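Local coordinates for 2-oxoglutarate (2OG) and Fe(II)-dependent oxygenase superfamily protein (Arabidopsis thaliana, PDB 6KWB) that probably oxidises the auxin indole-3-acetic acid to inactive 2-oxoindole-3-acetic acid, using 2-oxoglutarate and iron, and thereby helps to keep auxin levels balanced, at residues A22-G27 with N220-N225; E82-Y87 with F149-Y154; I177-E182 with Y239-F244. All blocks are in the same frame, centred on the assembly; numbering follows the deposited sequence.

Interaction 1 (A22-G27 with N220-N225); sequences ASERWG and NGRLCN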
loop_
_atom_site.group_PDB
_atom_site.type_symbol
_atom_site.label_atom_id
_atom_site.label_comp_id
_atom_site.label_asym_id
_atom_site.label_seq_id
_atom_site.Cartn_x
_atom_site.Cartn_y
_atom_site.Cartn_z
ATOM N N ALA A 22 9.094 2.276 14.264
ATOM C CA ALA A 22 8.988 2.881 12.941
ATOM C C ALA A 22 7.531 3.258 12.622
ATOM O O ALA A 22 7.251 4.294 12.000
ATOM C CB ALA A 22 9.571 1.957 11.870
ATOM N N SER A 23 6.605 2.421 13.049
ATOM C CA SER A 23 5.202 2.622 12.729
ATOM C C SER A 23 4.592 3.715 13.579
ATOM O O SER A 23 3.644 4.358 13.175
ATOM C CB SER A 23 4.422 1.306 12.902
ATOM O OG SER A 23 5.050 0.268 12.163
ATOM N N GLU A 24 5.170 3.939 14.753
ATOM C CA GLU A 24 4.695 4.967 15.692
ATOM C C GLU A 24 5.318 6.331 15.424
ATOM O O GLU A 24 4.665 7.362 15.561
ATOM C CB GLU A 24 4.994 4.533 17.141
ATOM C CG GLU A 24 4.099 3.396 17.698
ATOM C CD GLU A 24 4.506 2.955 19.099
ATOM O OE1 GLU A 24 5.632 3.299 19.515
ATOM O OE2 GLU A 24 3.690 2.307 19.804
ATOM N N ARG A 25 6.570 6.344 14.994
ATOM C CA ARG A 25 7.288 7.592 14.869
ATOM C C ARG A 25 7.108 8.175 13.469
ATOM O O ARG A 25 6.899 9.363 13.326
ATOM C CB ARG A 25 8.777 7.376 15.162
ATOM C CG ARG A 25 9.673 8.596 14.929
ATOM C CD ARG A 25 9.154 9.849 15.652
ATOM N NE ARG A 25 9.968 11.029 15.369
ATOM C CZ ARG A 25 9.692 11.936 14.430
ATOM N NH1 ARG A 25 8.596 11.821 13.686
ATOM N NH2 ARG A 25 10.500 12.977 14.255
ATOM N N TRP A 26 7.179 7.331 12.437
ATOM C CA TRP A 26 7.131 7.806 11.050
ATOM C C TRP A 26 5.901 7.325 10.267
ATOM O O TRP A 26 5.570 7.867 9.217
ATOM C CB TRP A 26 8.382 7.381 10.298
ATOM C CG TRP A 26 9.655 7.778 10.962
ATOM C CD1 TRP A 26 10.558 6.956 11.565
ATOM C CD2 TRP A 26 10.167 9.105 11.101
ATOM N NE1 TRP A 26 11.606 7.681 12.069
ATOM C CE2 TRP A 26 11.392 9.007 11.792
ATOM C CE3 TRP A 26 9.706 10.367 10.713
ATOM C CZ2 TRP A 26 12.160 10.127 12.106
ATOM C CZ3 TRP A 26 10.474 11.477 11.021
ATOM C CH2 TRP A 26 11.684 11.352 11.715
ATOM N N GLY A 27 5.234 6.288 10.752
ATOM C CA GLY A 27 4.089 5.747 10.025
ATOM C C GLY A 27 4.436 4.983 8.760
ATOM O O GLY A 27 3.557 4.668 7.964
ATOM N N ASN A 220 -5.467 3.093 19.055
ATOM C CA ASN A 220 -5.892 4.228 19.873
ATOM C C ASN A 220 -4.905 5.390 19.771
ATOM O O ASN A 220 -4.611 6.068 20.740
ATOM C CB ASN A 220 -6.072 3.794 21.326
ATOM C CG ASN A 220 -6.943 4.748 22.127
ATOM O OD1 ASN A 220 -7.771 5.459 21.575
ATOM N ND2 ASN A 220 -6.779 4.739 23.446
ATOM N N GLY A 221 -4.396 5.627 18.570
ATOM C CA GLY A 221 -3.564 6.792 18.344
ATOM C C GLY A 221 -2.074 6.543 18.473
ATOM O O GLY A 221 -1.284 7.467 18.320
ATOM N N ARG A 222 -1.659 5.311 18.739
ATOM C CA ARG A 222 -0.224 5.080 18.836
ATOM C C ARG A 222 0.447 4.981 17.475
ATOM O O ARG A 222 1.579 5.421 17.319
ATOM C CB ARG A 222 0.101 3.830 19.641
ATOM C CG ARG A 222 -0.052 4.002 21.134
ATOM C CD ARG A 222 0.389 2.746 21.791
ATOM N NE ARG A 222 0.336 2.771 23.242
ATOM C CZ ARG A 222 -0.795 2.695 23.929
ATOM N NH1 ARG A 222 -1.967 2.684 23.297
ATOM N NH2 ARG A 222 -0.753 2.664 25.251
ATOM N N LEU A 223 -0.228 4.369 16.511
ATOM C CA LEU A 223 0.327 4.204 15.181
ATOM C C LEU A 223 0.081 5.444 14.336
ATOM O O LEU A 223 -1.028 5.981 14.308
ATOM C CB LEU A 223 -0.286 2.958 14.515
ATOM C CG LEU A 223 0.069 1.684 15.279
ATOM C CD1 LEU A 223 -0.731 0.449 14.802
ATOM C CD2 LEU A 223 1.549 1.438 15.170
ATOM N N CYS A 224 1.106 5.883 13.619
ATOM C CA CYS A 224 1.010 7.095 12.832
ATOM C C CYS A 224 0.453 6.870 11.423
ATOM O O CYS A 224 1.025 6.116 10.626
ATOM C CB CYS A 224 2.381 7.752 12.741
ATOM S SG CYS A 224 2.370 9.116 11.578
ATOM N N ASN A 225 -0.673 7.504 11.107
ATOM C CA ASN A 225 -1.170 7.437 9.729
ATOM C C ASN A 225 -0.458 8.512 8.894
ATOM O O ASN A 225 -0.870 9.676 8.853
ATOM C CB ASN A 225 -2.698 7.572 9.676
ATOM C CG ASN A 225 -3.203 8.787 10.430
ATOM O OD1 ASN A 225 -2.443 9.453 11.114
ATOM N ND2 ASN A 225 -4.494 9.069 10.310
#
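Glu24 and Arg222 lie side by side, their side chains pointing the same way. Glu24 CB comes first and sits 3.5 Å from Arg222 O. Glu24 CG is next, 3.3 Å from the same Arg222 O. CG is anti to the carbonyl carbon of Glu24 (chi1 -73°), and beyond it the chain is extended. This carries Glu24 OE2 alongside the aliphatic part of the arginine, 3.9 Å from Arg222 CD. The carboxylate and guanidinium planes are 29° apart, but Glu24 OE2 stays 4.8 Å from Arg222 NE, beyond a salt bridge. OE2 is instead hydrogen-bonded to Tyr134 OH. Leu223 brings CD2 against the helix, 3.7 Å from Ser23 CB. Cys224 N gives the one hydrogen bond across the contact, a nearly straight bond of 3.0 Å to Ser23 O, in the carbonyl plane. Cys224 also rests its CB near Glu24 O. Gly27, with positive phi, is the first residue to leave helical backbone angles, and its CA lies close to Cys224 O. In this helix-to-loop docking, the Ser23 carbonyl near the end of N-terminal helix 12-25 takes a backbone N-H from the distant loop between helix 213-218 and strand 228-231.

Interaction 2 (E82-Y87 with F149-Y154); sequences EALGLY and FRINKY. With AKG (2-oxoglutaric acid), chain E.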
loop_
_atom_site.group_PDB
_atom_site.type_symbol
_atom_site.label_atom_id
_atom_site.label_comp_id
_atom_site.label_asym_id
_atom_site.label_seq_id
_atom_site.Cartn_x
_atom_site.Cartn_y
_atom_site.Cartn_z
ATOM N N GLU A 82 -3.819 7.716 -13.493
ATOM C CA GLU A 82 -4.690 6.701 -14.044
ATOM C C GLU A 82 -4.589 5.439 -13.177
ATOM O O GLU A 82 -3.504 5.081 -12.725
ATOM C CB GLU A 82 -4.297 6.398 -15.495
ATOM C CG GLU A 82 -5.159 5.326 -16.149
ATOM C CD GLU A 82 -4.839 5.105 -17.611
ATOM O OE1 GLU A 82 -3.697 5.418 -18.014
ATOM O OE2 GLU A 82 -5.720 4.602 -18.348
ATOM N N ALA A 83 -5.694 4.748 -12.936
ATOM C CA ALA A 83 -5.608 3.611 -12.026
ATOM C C ALA A 83 -6.606 2.491 -12.297
ATOM O O ALA A 83 -7.700 2.730 -12.799
ATOM C CB ALA A 83 -5.777 4.090 -10.592
ATOM N N LEU A 84 -6.198 1.275 -11.937
ATOM C CA LEU A 84 -7.019 0.079 -11.985
ATOM C C LEU A 84 -6.894 -0.736 -10.674
ATOM O O LEU A 84 -5.915 -0.598 -9.930
ATOM C CB LEU A 84 -6.607 -0.802 -13.165
ATOM C CG LEU A 84 -6.730 -0.302 -14.595
ATOM C CD1 LEU A 84 -5.596 -0.852 -15.416
ATOM C CD2 LEU A 84 -8.032 -0.750 -15.140
ATOM N N GLY A 85 -7.865 -1.596 -10.400
ATOM C CA GLY A 85 -7.746 -2.455 -9.244
ATOM C C GLY A 85 -8.939 -3.301 -8.860
ATOM O O GLY A 85 -9.993 -3.279 -9.484
ATOM N N LEU A 86 -8.774 -4.060 -7.789
ATOM C CA LEU A 86 -9.863 -4.902 -7.313
ATOM C C LEU A 86 -9.990 -4.938 -5.798
ATOM O O LEU A 86 -9.006 -4.754 -5.069
ATOM C CB LEU A 86 -9.738 -6.333 -7.853
ATOM C CG LEU A 86 -8.588 -7.318 -7.635
ATOM C CD1 LEU A 86 -7.277 -6.881 -8.227
ATOM C CD2 LEU A 86 -8.457 -7.778 -6.195
ATOM N N TYR A 87 -11.229 -5.141 -5.350
ATOM C CA TYR A 87 -11.549 -5.323 -3.947
ATOM C C TYR A 87 -11.528 -6.824 -3.558
ATOM O O TYR A 87 -11.832 -7.689 -4.353
ATOM C CB TYR A 87 -12.917 -4.700 -3.646
ATOM C CG TYR A 87 -13.433 -5.016 -2.267
ATOM C CD1 TYR A 87 -14.342 -6.047 -2.065
ATOM C CD2 TYR A 87 -12.994 -4.300 -1.159
ATOM C CE1 TYR A 87 -14.807 -6.357 -0.809
ATOM C CE2 TYR A 87 -13.465 -4.597 0.106
ATOM C CZ TYR A 87 -14.372 -5.633 0.272
ATOM O OH TYR A 87 -14.852 -5.953 1.524
ATOM N N PHE A 149 -6.447 -4.140 -4.073
ATOM C CA PHE A 149 -5.319 -4.045 -4.974
ATOM C C PHE A 149 -5.522 -2.836 -5.878
ATOM O O PHE A 149 -6.634 -2.581 -6.354
ATOM C CB PHE A 149 -5.229 -5.330 -5.772
ATOM C CG PHE A 149 -4.089 -5.384 -6.718
ATOM C CD1 PHE A 149 -2.799 -5.566 -6.259
ATOM C CD2 PHE A 149 -4.312 -5.268 -8.088
ATOM C CE1 PHE A 149 -1.733 -5.624 -7.161
ATOM C CE2 PHE A 149 -3.276 -5.326 -8.986
ATOM C CZ PHE A 149 -1.974 -5.503 -8.527
ATOM N N ARG A 150 -4.462 -2.086 -6.126
ATOM C CA ARG A 150 -4.596 -0.924 -6.973
ATOM C C ARG A 150 -3.274 -0.622 -7.664
ATOM O O ARG A 150 -2.244 -0.431 -7.018
ATOM C CB ARG A 150 -5.096 0.278 -6.160
ATOM C CG ARG A 150 -4.945 1.614 -6.878
ATOM C CD ARG A 150 -6.094 2.623 -6.641
ATOM N NE ARG A 150 -7.267 2.232 -7.407
ATOM C CZ ARG A 150 -8.053 3.061 -8.093
ATOM N NH1 ARG A 150 -7.805 4.362 -8.135
ATOM N NH2 ARG A 150 -9.095 2.572 -8.749
ATOM N N ILE A 151 -3.321 -0.564 -8.995
ATOM C CA ILE A 151 -2.121 -0.305 -9.777
ATOM C C ILE A 151 -2.309 1.064 -10.361
ATOM O O ILE A 151 -3.422 1.442 -10.693
ATOM C CB ILE A 151 -1.904 -1.352 -10.873
ATOM C CG1 ILE A 151 -3.151 -1.482 -11.731
ATOM C CG2 ILE A 151 -1.653 -2.677 -10.259
ATOM C CD1 ILE A 151 -3.037 -2.549 -12.805
ATOM N N ASN A 152 -1.229 1.823 -10.452
ATOM C CA ASN A 152 -1.337 3.226 -10.815
ATOM C C ASN A 152 -0.381 3.627 -11.920
ATOM O O ASN A 152 0.765 3.208 -11.908
ATOM C CB ASN A 152 -1.058 4.086 -9.587
ATOM C CG ASN A 152 -1.802 3.601 -8.361
ATOM O OD1 ASN A 152 -3.023 3.780 -8.240
ATOM N ND2 ASN A 152 -1.065 2.971 -7.437
ATOM N N LYS A 153 -0.848 4.479 -12.836
ATOM C CA LYS A 153 -0.026 5.066 -13.900
ATOM C C LYS A 153 0.017 6.583 -13.840
ATOM O O LYS A 153 -0.990 7.242 -14.084
ATOM C CB LYS A 153 -0.545 4.662 -15.268
ATOM C CG LYS A 153 0.315 5.155 -16.411
ATOM C CD LYS A 153 -0.299 4.746 -17.752
ATOM C CE LYS A 153 0.431 5.345 -18.933
ATOM N NZ LYS A 153 -0.197 4.811 -20.160
ATOM N N TYR A 154 1.185 7.136 -13.540
ATOM C CA TYR A 154 1.338 8.582 -13.482
ATOM C C TYR A 154 1.923 9.166 -14.761
ATOM O O TYR A 154 2.989 8.758 -15.210
ATOM C CB TYR A 154 2.230 8.958 -12.313
ATOM C CG TYR A 154 1.646 8.532 -11.015
ATOM C CD1 TYR A 154 0.758 9.347 -10.321
ATOM C CD2 TYR A 154 1.922 7.272 -10.506
ATOM C CE1 TYR A 154 0.202 8.927 -9.118
ATOM C CE2 TYR A 154 1.369 6.845 -9.328
ATOM C CZ TYR A 154 0.517 7.670 -8.631
ATOM O OH TYR A 154 -0.006 7.206 -7.452
HETATM C C1 AKG E . -1.422 4.826 -3.397
HETATM O O1 AKG E . -1.774 4.095 -4.366
HETATM O O2 AKG E . -2.177 4.999 -2.396
HETATM C C2 AKG E . -0.077 5.519 -3.430
HETATM O O5 AKG E . 0.178 6.340 -2.549
HETATM C C3 AKG E . 0.889 5.165 -4.563
HETATM C C4 AKG E . 2.270 5.791 -4.395
HETATM C C5 AKG E . 2.965 5.909 -5.741
HETATM O O3 AKG E . 4.213 6.137 -5.836
HETATM O O4 AKG E . 2.271 5.784 -6.784
#
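Glu82 and Lys153 face each other as a hydrogen-bonded antiparallel pair, and their extended side chains run side by side. Glu82 OE1 touches Lys153 CD at 3.5 Å. Glu82 OE1 stops 4.2 Å from Lys153 NZ, too far for a salt bridge. Glu82 OE2 has its own partners, Lys59 and Tyr71. At the other end Phe149 meets Leu86. CG of Phe149 is anti to its backbone N (chi1 -178°), which sets the ring beside Leu86, and Leu86 CD1 comes obliquely onto it, 3.4 Å from Phe149 CD2. Between these pairs Leu84 crosses Ile151 at an angle, with Leu84 CB 3.8 Å from Ile151 CG1. Six backbone hydrogen bonds hold the strands together; Lys153 N to Glu82 O, at 2.7 Å, is nearly straight. The face with Ala83 and Asn152 differs. Ala83 CB lies over one face of the Arg150 guanidinium, offset toward its rim. Asn152 OD1 is hydrogen-bonded to Tyr81 OH, and Asn152 ND2 makes a weak bond of 3.3 Å to 2-oxoglutarate O1. The chemistry is thus split. The face with Leu84 and Ile151 is mostly apolar and packs toward helix 38-52. The other brings Asn152 and Tyr154, both 2-oxoglutarate-binding residues, to the cosubstrate.

Interaction 3 (I177-E182 with Y239-F244); sequences ILQDDE and YSIASF. With AKG (2-oxoglutaric acid), chain E.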
loop_
_atom_site.group_PDB
_atom_site.type_symbol
_atom_site.label_atom_id
_atom_site.label_comp_id
_atom_site.label_asym_id
_atom_site.label_seq_id
_atom_site.Cartn_x
_atom_site.Cartn_y
_atom_site.Cartn_z
ATOM N N ILE A 177 1.196 -1.794 1.355
ATOM C CA ILE A 177 2.451 -2.248 0.780
ATOM C C ILE A 177 2.587 -1.660 -0.625
ATOM O O ILE A 177 1.752 -1.873 -1.498
ATOM C CB ILE A 177 2.507 -3.787 0.722
ATOM C CG1 ILE A 177 2.297 -4.364 2.128
ATOM C CG2 ILE A 177 3.814 -4.269 0.049
ATOM C CD1 ILE A 177 2.298 -5.851 2.180
ATOM N N LEU A 178 3.645 -0.911 -0.843
ATOM C CA LEU A 178 3.779 -0.187 -2.088
ATOM C C LEU A 178 4.969 -0.695 -2.845
ATOM O O LEU A 178 6.073 -0.757 -2.319
ATOM C CB LEU A 178 3.916 1.310 -1.828
ATOM C CG LEU A 178 4.208 2.159 -3.050
ATOM C CD1 LEU A 178 2.954 2.247 -3.910
ATOM C CD2 LEU A 178 4.693 3.534 -2.628
ATOM N N GLN A 179 4.752 -1.083 -4.083
ATOM C CA GLN A 179 5.876 -1.365 -4.957
ATOM C C GLN A 179 6.068 -0.113 -5.845
ATOM O O GLN A 179 5.351 0.117 -6.801
ATOM C CB GLN A 179 5.649 -2.681 -5.739
ATOM C CG GLN A 179 6.753 -3.027 -6.683
ATOM C CD GLN A 179 6.540 -4.333 -7.449
ATOM O OE1 GLN A 179 5.752 -5.197 -7.070
ATOM N NE2 GLN A 179 7.183 -4.427 -8.586
ATOM N N ASP A 180 7.019 0.729 -5.477
ATOM C CA ASP A 180 7.187 2.017 -6.143
ATOM C C ASP A 180 7.800 1.823 -7.504
ATOM O O ASP A 180 7.961 0.699 -7.970
ATOM C CB ASP A 180 8.068 2.974 -5.341
ATOM C CG ASP A 180 7.665 4.446 -5.523
ATOM O OD1 ASP A 180 6.862 4.752 -6.435
ATOM O OD2 ASP A 180 8.225 5.315 -4.809
ATOM N N ASP A 181 8.148 2.930 -8.144
ATOM C CA ASP A 181 8.672 2.861 -9.485
ATOM C C ASP A 181 10.183 2.902 -9.395
ATOM O O ASP A 181 10.754 3.854 -8.877
ATOM C CB ASP A 181 8.151 4.042 -10.310
ATOM C CG ASP A 181 8.257 3.814 -11.811
ATOM O OD1 ASP A 181 8.659 2.709 -12.245
ATOM O OD2 ASP A 181 7.942 4.763 -12.560
ATOM N N GLU A 182 10.803 1.869 -9.950
ATOM C CA GLU A 182 12.210 1.546 -9.744
ATOM C C GLU A 182 13.093 2.710 -10.140
ATOM O O GLU A 182 14.043 3.069 -9.448
ATOM C CB GLU A 182 12.568 0.311 -10.551
ATOM C CG GLU A 182 11.366 -0.568 -10.771
ATOM C CD GLU A 182 11.695 -1.798 -11.568
ATOM O OE1 GLU A 182 11.408 -1.793 -12.787
ATOM O OE2 GLU A 182 12.241 -2.762 -10.986
ATOM N N TYR A 239 4.969 4.128 -12.801
ATOM C CA TYR A 239 4.073 3.053 -12.443
ATOM C C TYR A 239 4.283 2.673 -10.968
ATOM O O TYR A 239 5.392 2.719 -10.471
ATOM C CB TYR A 239 4.322 1.865 -13.355
ATOM C CG TYR A 239 3.949 2.137 -14.791
ATOM C CD1 TYR A 239 2.639 1.995 -15.228
ATOM C CD2 TYR A 239 4.916 2.554 -15.716
ATOM C CE1 TYR A 239 2.293 2.250 -16.538
ATOM C CE2 TYR A 239 4.578 2.814 -17.036
ATOM C CZ TYR A 239 3.261 2.662 -17.444
ATOM O OH TYR A 239 2.900 2.919 -18.757
ATOM N N SER A 240 3.221 2.354 -10.245
ATOM C CA SER A 240 3.382 1.884 -8.871
ATOM C C SER A 240 2.283 0.886 -8.568
ATOM O O SER A 240 1.196 0.936 -9.144
ATOM C CB SER A 240 3.344 3.018 -7.875
ATOM O OG SER A 240 1.997 3.306 -7.582
ATOM N N ILE A 241 2.594 -0.075 -7.719
ATOM C CA ILE A 241 1.618 -1.074 -7.350
ATOM C C ILE A 241 1.369 -1.020 -5.866
ATOM O O ILE A 241 2.318 -1.108 -5.099
ATOM C CB ILE A 241 2.101 -2.490 -7.727
ATOM C CG1 ILE A 241 2.582 -2.533 -9.176
ATOM C CG2 ILE A 241 1.031 -3.491 -7.445
ATOM C CD1 ILE A 241 3.670 -3.630 -9.454
ATOM N N ALA A 242 0.104 -0.928 -5.456
ATOM C CA ALA A 242 -0.234 -0.813 -4.033
ATOM C C ALA A 242 -1.251 -1.858 -3.591
ATOM O O ALA A 242 -2.250 -2.080 -4.263
ATOM C CB ALA A 242 -0.771 0.566 -3.726
ATOM N N SER A 243 -0.996 -2.474 -2.435
ATOM C CA SER A 243 -1.928 -3.418 -1.854
ATOM C C SER A 243 -2.287 -2.943 -0.486
ATOM O O SER A 243 -1.422 -2.769 0.357
ATOM C CB SER A 243 -1.347 -4.822 -1.792
ATOM O OG SER A 243 -0.901 -5.216 -3.078
ATOM N N PHE A 244 -3.575 -2.729 -0.278
ATOM C CA PHE A 244 -4.067 -2.153 0.952
ATOM C C PHE A 244 -4.718 -3.214 1.825
ATOM O O PHE A 244 -5.662 -3.875 1.394
ATOM C CB PHE A 244 -5.105 -1.051 0.671
ATOM C CG PHE A 244 -4.645 0.043 -0.270
ATOM C CD1 PHE A 244 -3.846 1.088 0.191
ATOM C CD2 PHE A 244 -5.083 0.090 -1.584
ATOM C CE1 PHE A 244 -3.441 2.114 -0.646
ATOM C CE2 PHE A 244 -4.679 1.128 -2.432
ATOM C CZ PHE A 244 -3.854 2.131 -1.960
HETATM C C1 AKG E . -1.422 4.826 -3.397
HETATM O O1 AKG E . -1.774 4.095 -4.366
HETATM O O2 AKG E . -2.177 4.999 -2.396
HETATM C C2 AKG E . -0.077 5.519 -3.430
HETATM O O5 AKG E . 0.178 6.340 -2.549
HETATM C C3 AKG E . 0.889 5.165 -4.563
HETATM C C4 AKG E . 2.270 5.791 -4.395
HETATM C C5 AKG E . 2.965 5.909 -5.741
HETATM O O3 AKG E . 4.213 6.137 -5.836
HETATM O O4 AKG E . 2.271 5.784 -6.784
#
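Asp181 CG is anti to its backbone N (chi1 -161°), which swings the carboxylate up to Tyr239, and Gln179 CG is likewise anti (chi1 179°), which lays its extended chain alongside Ile241. Gln179 and Ile241 sit on strands 175-179 and 237-245, antiparallel neighbours in the double-stranded beta-helix of the 2-oxoglutarate oxygenases; Asp181 follows the first strand. Four backbone hydrogen bonds link Ile177 to Ser243 and Gln179 to Ile241. Ile241 CD1 touches the flat amide of the glutamine, 3.5 Å from Gln179 OE1. That amide is fixed elsewhere, by Tyr115 OH and by the carbonyl of Met41. Past the strand end the Asp181 side chain, rather than a backbone carbonyl, accepts Tyr239 N. Asp181 OD2 lies 3.0 Å from Tyr239 N, and the donor stands above the carboxylate plane, 82° out of it. Asp181 OD1 forms a salt bridge with Lys45. With an alanine in place of Asp181, Tyr239 N would probably lose this acceptor, and Lys45 one of its carboxylate partners. The face bearing Leu178, Ala242 and Ser240 lines the cosubstrate pocket. Leu178 CD1 packs 3.6 Å from 2-oxoglutarate C3 and 4.1 Å from Ala242 CB. Asp180 OD1 forms a salt bridge with Arg238 NH2, while Arg238 NH1 bonds to the cosubstrate, so this aspartate probably helps to position the arginine. Ser240 OG accepts a hydrogen bond from Asn152 ND2 and donates one to 2-oxoglutarate O4, whose position is less certain. Phe244 presents its ring edge to the cosubstrate, with Phe244 CZ 3.4 Å from 2-oxoglutarate O2.

Overall arrangement
From the N terminus, the chain passes strand 4-6 and enters helix 12-25, where interaction 1 opens. It stays open for 192 residues, until the loop at 220-225, and so joins the N-terminal helix to the loop before strand 228-231 of the second sheet. Interaction 2 is nested inside, opening at strand 81-87 and closing at strand 147-155 after a largely helical excursion. Interaction 3 opens later, at strand 175-179. It closes at strand 237-245, beyond the end of interaction 1, so these two cross. Interactions 2 and 3 follow in series but share one sheet, in which strands 147-155 and 237-245 are neighbours. Both touch 2-oxoglutarate. Interaction 1 lies apart, its centre about 26 Å from that of interaction 2.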